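Local structure of AAR187Cp (3ZIL) at residues Tyr59-Lys62 with Tyr63-Glu67; Ala173-Ile176 with Ser177-Gln180; Gln209-Gln212 with Thr213-Leu217. The protein probably regulates the establishment of sister-chromatid cohesion by cohesin, as the Wpl1 protein of Eremothecium gossypii, and is represented here by its Wap1 domain. All coordinates share one frame; numbering follows the deposited sequence.

Contact 1 of 3, residues Tyr59-Lys62 with Tyr63-Glu67; sequences YIVK and YRHRE
The Y63 ring carries K62 CB over one face, 3.8 Å from its centroid in a CH-pi contact. At its edge, near the ring plane, comes Y59 CD2, 3.5 Å from Y63 CD2. The tyrosine rings are oblique, with planes 58° apart. Y63 CB lies over one face of the Y59 ring. V61 CG2 sits over the centre of one face of the H65 ring, 4.1 Å from its centroid. Y59 CG is anti to the backbone N (chi1 177°), which carries the phenol along to R64; Y59 OH ends 3.3 Å from R64 CD. At the R64 guanidinium edge, R64 NH2 donates a nearly straight hydrogen bond (168°) to E67 OE1 at 2.7 Å, part of a salt bridge. The helix has a wider pi-type turn at I60-K62, and water 1 joins V61 O to H65 N. With an alanine at Y59, R64 CD and the Y63 ring edge would probably lose the ring that meets them. This is mostly packing between residues four and five apart along helix 54-72 of the Wap1 domain. Y59, I60 and R64 pack on helix 20-27, where R64 pairs with D25, and H65 NE2 bonds to I94 O.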
loop_
_atom_site.group_PDB
_atom_site.type_symbol
_atom_site.label_atom_id
_atom_site.label_comp_id
_atom_site.label_asym_id
_atom_site.label_seq_id
_atom_site.Cartn_x
_atom_site.Cartn_y
_atom_site.Cartn_z
ATOM N N TYR A 59 -10.921 7.307 -32.874
ATOM C CA TYR A 59 -12.300 7.490 -33.275
ATOM C C TYR A 59 -13.284 7.407 -32.083
ATOM O O TYR A 59 -14.071 8.343 -31.822
ATOM C CB TYR A 59 -12.676 6.501 -34.388
ATOM C CG TYR A 59 -14.121 6.653 -34.758
ATOM C CD1 TYR A 59 -15.084 5.931 -34.068
ATOM C CD2 TYR A 59 -14.546 7.569 -35.751
ATOM C CE1 TYR A 59 -16.423 6.076 -34.338
ATOM C CE2 TYR A 59 -15.911 7.718 -36.054
ATOM C CZ TYR A 59 -16.846 6.963 -35.308
ATOM O OH TYR A 59 -18.211 7.003 -35.491
ATOM N N ILE A 60 -13.263 6.287 -31.360
ATOM C CA ILE A 60 -14.102 6.142 -30.143
ATOM C C ILE A 60 -13.932 7.339 -29.223
ATOM O O ILE A 60 -14.907 7.964 -28.725
ATOM C CB ILE A 60 -13.795 4.807 -29.408
ATOM C CG1 ILE A 60 -14.227 3.614 -30.270
ATOM C CG2 ILE A 60 -14.446 4.781 -28.020
ATOM C CD1 ILE A 60 -13.587 2.274 -29.815
ATOM N N VAL A 61 -12.694 7.720 -28.981
ATOM C CA VAL A 61 -12.502 8.668 -27.891
ATOM C C VAL A 61 -12.992 10.026 -28.382
ATOM O O VAL A 61 -13.654 10.764 -27.623
ATOM C CB VAL A 61 -11.014 8.649 -27.431
ATOM C CG1 VAL A 61 -10.630 9.932 -26.719
ATOM C CG2 VAL A 61 -10.781 7.440 -26.543
ATOM N N LYS A 62 -12.756 10.345 -29.674
ATOM C CA LYS A 62 -13.204 11.680 -30.156
ATOM C C LYS A 62 -14.675 11.836 -30.314
ATOM O O LYS A 62 -15.167 12.947 -30.232
ATOM C CB LYS A 62 -12.612 12.052 -31.534
ATOM C CG LYS A 62 -11.095 12.144 -31.559
ATOM C CD LYS A 62 -10.551 12.495 -32.953
ATOM C CE LYS A 62 -10.901 13.934 -33.327
ATOM N NZ LYS A 62 -9.785 14.676 -33.995
ATOM N N TYR A 63 -15.357 10.759 -30.685
ATOM C CA TYR A 63 -16.689 10.872 -31.205
ATOM C C TYR A 63 -17.702 9.991 -30.552
ATOM O O TYR A 63 -18.869 10.329 -30.644
ATOM C CB TYR A 63 -16.763 10.511 -32.681
ATOM C CG TYR A 63 -15.910 11.358 -33.544
ATOM C CD1 TYR A 63 -16.075 12.745 -33.586
ATOM C CD2 TYR A 63 -14.933 10.768 -34.359
ATOM C CE1 TYR A 63 -15.267 13.529 -34.388
ATOM C CE2 TYR A 63 -14.159 11.516 -35.187
ATOM C CZ TYR A 63 -14.343 12.885 -35.201
ATOM O OH TYR A 63 -13.551 13.606 -36.011
ATOM N N ARG A 64 -17.304 8.829 -30.010
ATOM C CA ARG A 64 -18.292 7.956 -29.390
ATOM C C ARG A 64 -17.942 7.472 -27.984
ATOM O O ARG A 64 -18.336 6.411 -27.601
ATOM C CB ARG A 64 -18.626 6.789 -30.361
ATOM C CG ARG A 64 -19.111 7.406 -31.661
ATOM C CD ARG A 64 -19.629 6.381 -32.627
ATOM N NE ARG A 64 -20.811 5.725 -32.117
ATOM C CZ ARG A 64 -21.470 4.791 -32.790
ATOM N NH1 ARG A 64 -21.065 4.407 -33.999
ATOM N NH2 ARG A 64 -22.520 4.241 -32.241
ATOM N N HIS A 65 -17.165 8.250 -27.238
ATOM C CA HIS A 65 -16.630 7.782 -26.002
ATOM C C HIS A 65 -17.756 7.453 -25.000
ATOM O O HIS A 65 -17.807 6.355 -24.409
ATOM C CB HIS A 65 -15.661 8.825 -25.466
ATOM C CG HIS A 65 -14.618 8.263 -24.532
ATOM N ND1 HIS A 65 -13.645 9.030 -23.963
ATOM C CD2 HIS A 65 -14.419 6.934 -24.064
ATOM C CE1 HIS A 65 -12.866 8.236 -23.186
ATOM N NE2 HIS A 65 -13.368 6.950 -23.243
ATOM N N ARG A 66 -18.718 8.349 -24.825
ATOM C CA ARG A 66 -19.778 8.062 -23.858
ATOM C C ARG A 66 -20.639 6.859 -24.228
ATOM O O ARG A 66 -20.993 6.095 -23.354
ATOM C CB ARG A 66 -20.722 9.244 -23.637
ATOM C CG ARG A 66 -22.024 8.701 -22.999
ATOM C CD ARG A 66 -23.245 9.552 -23.160
ATOM N NE ARG A 66 -23.587 9.902 -24.541
ATOM C CZ ARG A 66 -24.405 9.152 -25.270
ATOM N NH1 ARG A 66 -24.888 8.014 -24.768
ATOM N NH2 ARG A 66 -24.718 9.521 -26.492
ATOM N N GLU A 67 -20.963 6.649 -25.503
ATOM C CA GLU A 67 -21.843 5.519 -25.823
ATOM C C GLU A 67 -21.048 4.184 -25.640
ATOM O O GLU A 67 -21.613 3.175 -25.130
ATOM C CB GLU A 67 -22.349 5.607 -27.286
ATOM C CG GLU A 67 -23.378 4.556 -27.645
ATOM C CD GLU A 67 -23.651 4.436 -29.141
ATOM O OE1 GLU A 67 -23.261 5.350 -29.899
ATOM O OE2 GLU A 67 -24.247 3.413 -29.563
HETATM O O HOH W 1 -16.349 11.266 -27.643
#

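Contact 2 of 3, residues Ala173-Ile176 with Ser177-Gln180; sequences ARLI and SRGQ
S177 OG donates to R174 O at 2.7 Å, a bond from a side chain back to the carbonyl three residues earlier. The hydroxyl lies between the backbone N and the carbonyl carbon (chi1 75°), and this turns OG back along the helix. R178 N also donates to R174 O, at 3.1 Å. R174 O is thus gripped by two donors, both from the same face of its carbonyl plane. S177 N donates to A173 O at 3.0 Å, as in any regular helical turn. The next bonds are weaker: G179 N makes weak bonds to both L175 O and I176 O.

This is the C-terminal end of helix 168-178, in the all-helical Wap1 domain. G179 leaves the helix with a positive phi of 69°, and the chain turns off there.

The R178 side chain folds back over the last turn. Its bend at chi3 lays the guanidinium down, with R174 O and L175 CA against one face, both offset toward the rim. R178 NH1 comes 3.6 Å from R174 CB, and R178 NH2 comes 3.8 Å from L175 CD1. The R178 and L175 side chains cross at about a right angle. R178 NE has its salt-bridge partner in E119, outside this turn. Water 2 takes a bond from R174 NE at 2.9 Å and a weak one from R178 NH1. It links these two like-charged groups, with R174 NE and R178 NH1 4.7 Å apart, and may soften their repulsion. Further in, L175 packs on C148 and L152 of helix 147-158. I176 lies against A187, C188 and L191 of helix 185-193.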
loop_
_atom_site.group_PDB
_atom_site.type_symbol
_atom_site.label_atom_id
_atom_site.label_comp_id
_atom_site.label_asym_id
_atom_site.label_seq_id
_atom_site.Cartn_x
_atom_site.Cartn_y
_atom_site.Cartn_z
ATOM N N ALA A 173 -5.044 -6.425 2.959
ATOM C CA ALA A 173 -4.074 -6.998 3.882
ATOM C C ALA A 173 -4.210 -8.551 3.732
ATOM O O ALA A 173 -3.188 -9.259 3.536
ATOM C CB ALA A 173 -4.333 -6.548 5.320
ATOM N N ARG A 174 -5.448 -9.057 3.728
ATOM C CA ARG A 174 -5.656 -10.511 3.528
ATOM C C ARG A 174 -5.045 -10.979 2.190
ATOM O O ARG A 174 -4.404 -12.010 2.151
ATOM C CB ARG A 174 -7.116 -10.945 3.625
ATOM C CG ARG A 174 -7.713 -10.828 5.033
ATOM C CD ARG A 174 -9.062 -11.541 5.084
ATOM N NE ARG A 174 -10.075 -11.044 4.092
ATOM C CZ ARG A 174 -10.901 -9.976 4.309
ATOM N NH1 ARG A 174 -10.819 -9.224 5.398
ATOM N NH2 ARG A 174 -11.790 -9.598 3.417
ATOM N N LEU A 175 -5.207 -10.182 1.126
ATOM C CA LEU A 175 -4.635 -10.495 -0.204
ATOM C C LEU A 175 -3.108 -10.575 -0.140
ATOM O O LEU A 175 -2.512 -11.517 -0.625
ATOM C CB LEU A 175 -5.039 -9.396 -1.230
ATOM C CG LEU A 175 -4.423 -9.529 -2.652
ATOM C CD1 LEU A 175 -4.974 -10.738 -3.474
ATOM C CD2 LEU A 175 -4.571 -8.229 -3.465
ATOM N N ILE A 176 -2.455 -9.613 0.515
ATOM C CA ILE A 176 -0.987 -9.695 0.680
ATOM C C ILE A 176 -0.577 -10.949 1.425
ATOM O O ILE A 176 0.394 -11.582 1.016
ATOM C CB ILE A 176 -0.449 -8.432 1.344
ATOM C CG1 ILE A 176 -0.738 -7.193 0.398
ATOM C CG2 ILE A 176 1.043 -8.535 1.750
ATOM C CD1 ILE A 176 -0.804 -5.881 1.181
ATOM N N SER A 177 -1.303 -11.336 2.482
ATOM C CA SER A 177 -0.898 -12.429 3.348
ATOM C C SER A 177 -1.041 -13.775 2.647
ATOM O O SER A 177 -0.447 -14.756 3.070
ATOM C CB SER A 177 -1.719 -12.463 4.672
ATOM O OG SER A 177 -3.002 -12.983 4.271
ATOM N N ARG A 178 -1.925 -13.872 1.656
ATOM C CA ARG A 178 -2.058 -15.101 0.885
ATOM C C ARG A 178 -0.887 -15.246 -0.097
ATOM O O ARG A 178 -0.623 -16.392 -0.569
ATOM C CB ARG A 178 -3.398 -15.192 0.133
ATOM C CG ARG A 178 -4.618 -15.421 1.038
ATOM C CD ARG A 178 -5.933 -15.673 0.210
ATOM N NE ARG A 178 -6.320 -14.540 -0.666
ATOM C CZ ARG A 178 -7.105 -13.522 -0.332
ATOM N NH1 ARG A 178 -7.529 -13.369 0.936
ATOM N NH2 ARG A 178 -7.450 -12.560 -1.296
ATOM N N GLY A 179 -0.224 -14.114 -0.417
ATOM C CA GLY A 179 1.093 -14.127 -1.087
ATOM C C GLY A 179 1.191 -14.597 -2.538
ATOM O O GLY A 179 2.268 -15.017 -3.002
ATOM N N GLN A 180 0.089 -14.511 -3.295
ATOM C CA GLN A 180 0.078 -15.017 -4.644
ATOM C C GLN A 180 0.842 -14.119 -5.637
ATOM O O GLN A 180 1.452 -14.638 -6.584
ATOM C CB GLN A 180 -1.385 -15.224 -5.155
ATOM C CG GLN A 180 -2.104 -16.421 -4.549
ATOM C CD GLN A 180 -1.537 -17.743 -5.074
ATOM O OE1 GLN A 180 -0.818 -17.756 -6.076
ATOM N NE2 GLN A 180 -1.845 -18.868 -4.402
HETATM O O HOH W 2 -10.729 -12.755 1.839
#

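Contact 3 of 3, residues Gln209-Gln212 with Thr213-Leu217; sequences QAFQ and TLAGL
F211 O accepts from A215 N at 2.7 Å, and A215 CB sits over one face of the F211 ring. The methyl is offset toward the rim, 4.3 Å from F211 CZ. This is the last full turn of helix 201-215, in the all-helical Wap1 domain. Regular bonds four residues apart run through it. L214 N donates to A210 O at 2.9 Å, and the N-H points almost straight at the oxygen (164°). T213 N donates to Q209 O at 3.0 Å. Past the helix end, G216 N makes weak bonds to Q212 O and T213 O, while L217 N donates to L214 O at 3.1 Å.

The side chains also lean on these carbonyls. L214 CG lies 3.3 Å from A210 O, and A215 CB lies 3.2 Å from F211 O. T213 OG1 is anti to the carbonyl carbon (chi1 -62°), which brings the hydroxyl beside its own backbone N and 3.0 Å from Q209 O. The same torsion turns T213 CG2 toward S177 of helix 168-178.

Neighbouring helices pack against these groups. F211 reaches L231 and T235 of helix 225-235, and L248 and L251 of helix 248-261. L214 packs on C230 and L231. On another flank, A210 meets V169 of helix 168-178. Q212 is extended beyond CG, and its amide nitrogen has its partner outside the turn: Q212 NE2 bonds to S244 OG.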
loop_
_atom_site.group_PDB
_atom_site.type_symbol
_atom_site.label_atom_id
_atom_site.label_comp_id
_atom_site.label_asym_id
_atom_site.label_seq_id
_atom_site.Cartn_x
_atom_site.Cartn_y
_atom_site.Cartn_z
ATOM N N GLN A 209 -7.873 -5.216 12.345
ATOM C CA GLN A 209 -7.779 -6.437 11.550
ATOM C C GLN A 209 -6.647 -6.469 10.609
ATOM O O GLN A 209 -5.894 -7.477 10.562
ATOM C CB GLN A 209 -9.081 -6.666 10.695
ATOM C CG GLN A 209 -10.296 -6.793 11.579
ATOM C CD GLN A 209 -11.574 -6.929 10.793
ATOM O OE1 GLN A 209 -11.605 -7.602 9.744
ATOM N NE2 GLN A 209 -12.631 -6.235 11.246
ATOM N N ALA A 210 -6.520 -5.399 9.808
ATOM C CA ALA A 210 -5.487 -5.308 8.810
ATOM C C ALA A 210 -4.102 -5.317 9.492
ATOM O O ALA A 210 -3.133 -5.939 8.995
ATOM C CB ALA A 210 -5.646 -3.987 7.988
ATOM N N PHE A 211 -3.964 -4.553 10.571
ATOM C CA PHE A 211 -2.674 -4.533 11.251
ATOM C C PHE A 211 -2.296 -5.976 11.780
ATOM O O PHE A 211 -1.211 -6.478 11.569
ATOM C CB PHE A 211 -2.717 -3.543 12.421
ATOM C CG PHE A 211 -1.511 -3.631 13.324
ATOM C CD1 PHE A 211 -0.314 -3.057 12.973
ATOM C CD2 PHE A 211 -1.592 -4.399 14.548
ATOM C CE1 PHE A 211 0.803 -3.167 13.807
ATOM C CE2 PHE A 211 -0.474 -4.486 15.388
ATOM C CZ PHE A 211 0.727 -3.902 15.006
ATOM N N GLN A 212 -3.252 -6.656 12.372
ATOM C CA GLN A 212 -2.957 -8.017 12.856
ATOM C C GLN A 212 -2.587 -8.917 11.673
ATOM O O GLN A 212 -1.738 -9.814 11.799
ATOM C CB GLN A 212 -4.163 -8.527 13.600
ATOM C CG GLN A 212 -4.373 -7.662 14.855
ATOM C CD GLN A 212 -5.681 -7.923 15.567
ATOM O OE1 GLN A 212 -6.350 -8.949 15.310
ATOM N NE2 GLN A 212 -6.107 -6.967 16.442
ATOM N N THR A 213 -3.183 -8.674 10.502
ATOM C CA THR A 213 -2.832 -9.492 9.392
ATOM C C THR A 213 -1.430 -9.227 8.933
ATOM O O THR A 213 -0.671 -10.170 8.714
ATOM C CB THR A 213 -3.785 -9.315 8.242
ATOM O OG1 THR A 213 -5.066 -9.728 8.697
ATOM C CG2 THR A 213 -3.394 -10.142 7.068
ATOM N N LEU A 214 -1.078 -7.961 8.776
ATOM C CA LEU A 214 0.249 -7.610 8.244
ATOM C C LEU A 214 1.305 -7.967 9.284
ATOM O O LEU A 214 2.389 -8.429 8.942
ATOM C CB LEU A 214 0.303 -6.121 7.868
ATOM C CG LEU A 214 -0.663 -5.686 6.768
ATOM C CD1 LEU A 214 -0.391 -4.191 6.589
ATOM C CD2 LEU A 214 -0.359 -6.428 5.448
ATOM N N ALA A 215 0.964 -7.802 10.553
ATOM C CA ALA A 215 1.954 -8.099 11.627
ATOM C C ALA A 215 2.214 -9.633 11.697
ATOM O O ALA A 215 3.269 -10.048 12.204
ATOM C CB ALA A 215 1.440 -7.583 12.943
ATOM N N GLY A 216 1.279 -10.439 11.138
ATOM C CA GLY A 216 1.406 -11.910 11.033
ATOM C C GLY A 216 2.138 -12.440 9.800
ATOM O O GLY A 216 2.257 -13.664 9.626
ATOM N N LEU A 217 2.658 -11.553 8.943
ATOM C CA LEU A 217 3.325 -11.973 7.698
ATOM C C LEU A 217 4.687 -12.579 8.012
ATOM O O LEU A 217 5.246 -12.297 9.092
ATOM C CB LEU A 217 3.601 -10.742 6.780
ATOM C CG LEU A 217 2.336 -10.087 6.187
ATOM C CD1 LEU A 217 2.637 -8.749 5.436
ATOM C CD2 LEU A 217 1.579 -11.056 5.274
#

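Contact 1 is a surface contact near the N-terminal end of the modelled chain, its centre about 34 Å from that of the chain. Contacts 2 and 3 are partly buried and nearer the middle, with centres about 10 Å apart. Contact 1 lies inside helix 54-72; contacts 2 and 3 take in the C-terminal ends of helices 168-178 and 201-215 and the first residues after. These two touch: S177 CB meets T213 CG2 at 3.7 Å and A173 CB meets A210 CA at 3.9 Å. Contact 1 is about 26 Å from contact 2 at the nearest atoms. Its chemistry is aromatic and charged; contact 2 mixes arginines with a serine bond, and contact 3 is largely backbone and apolar.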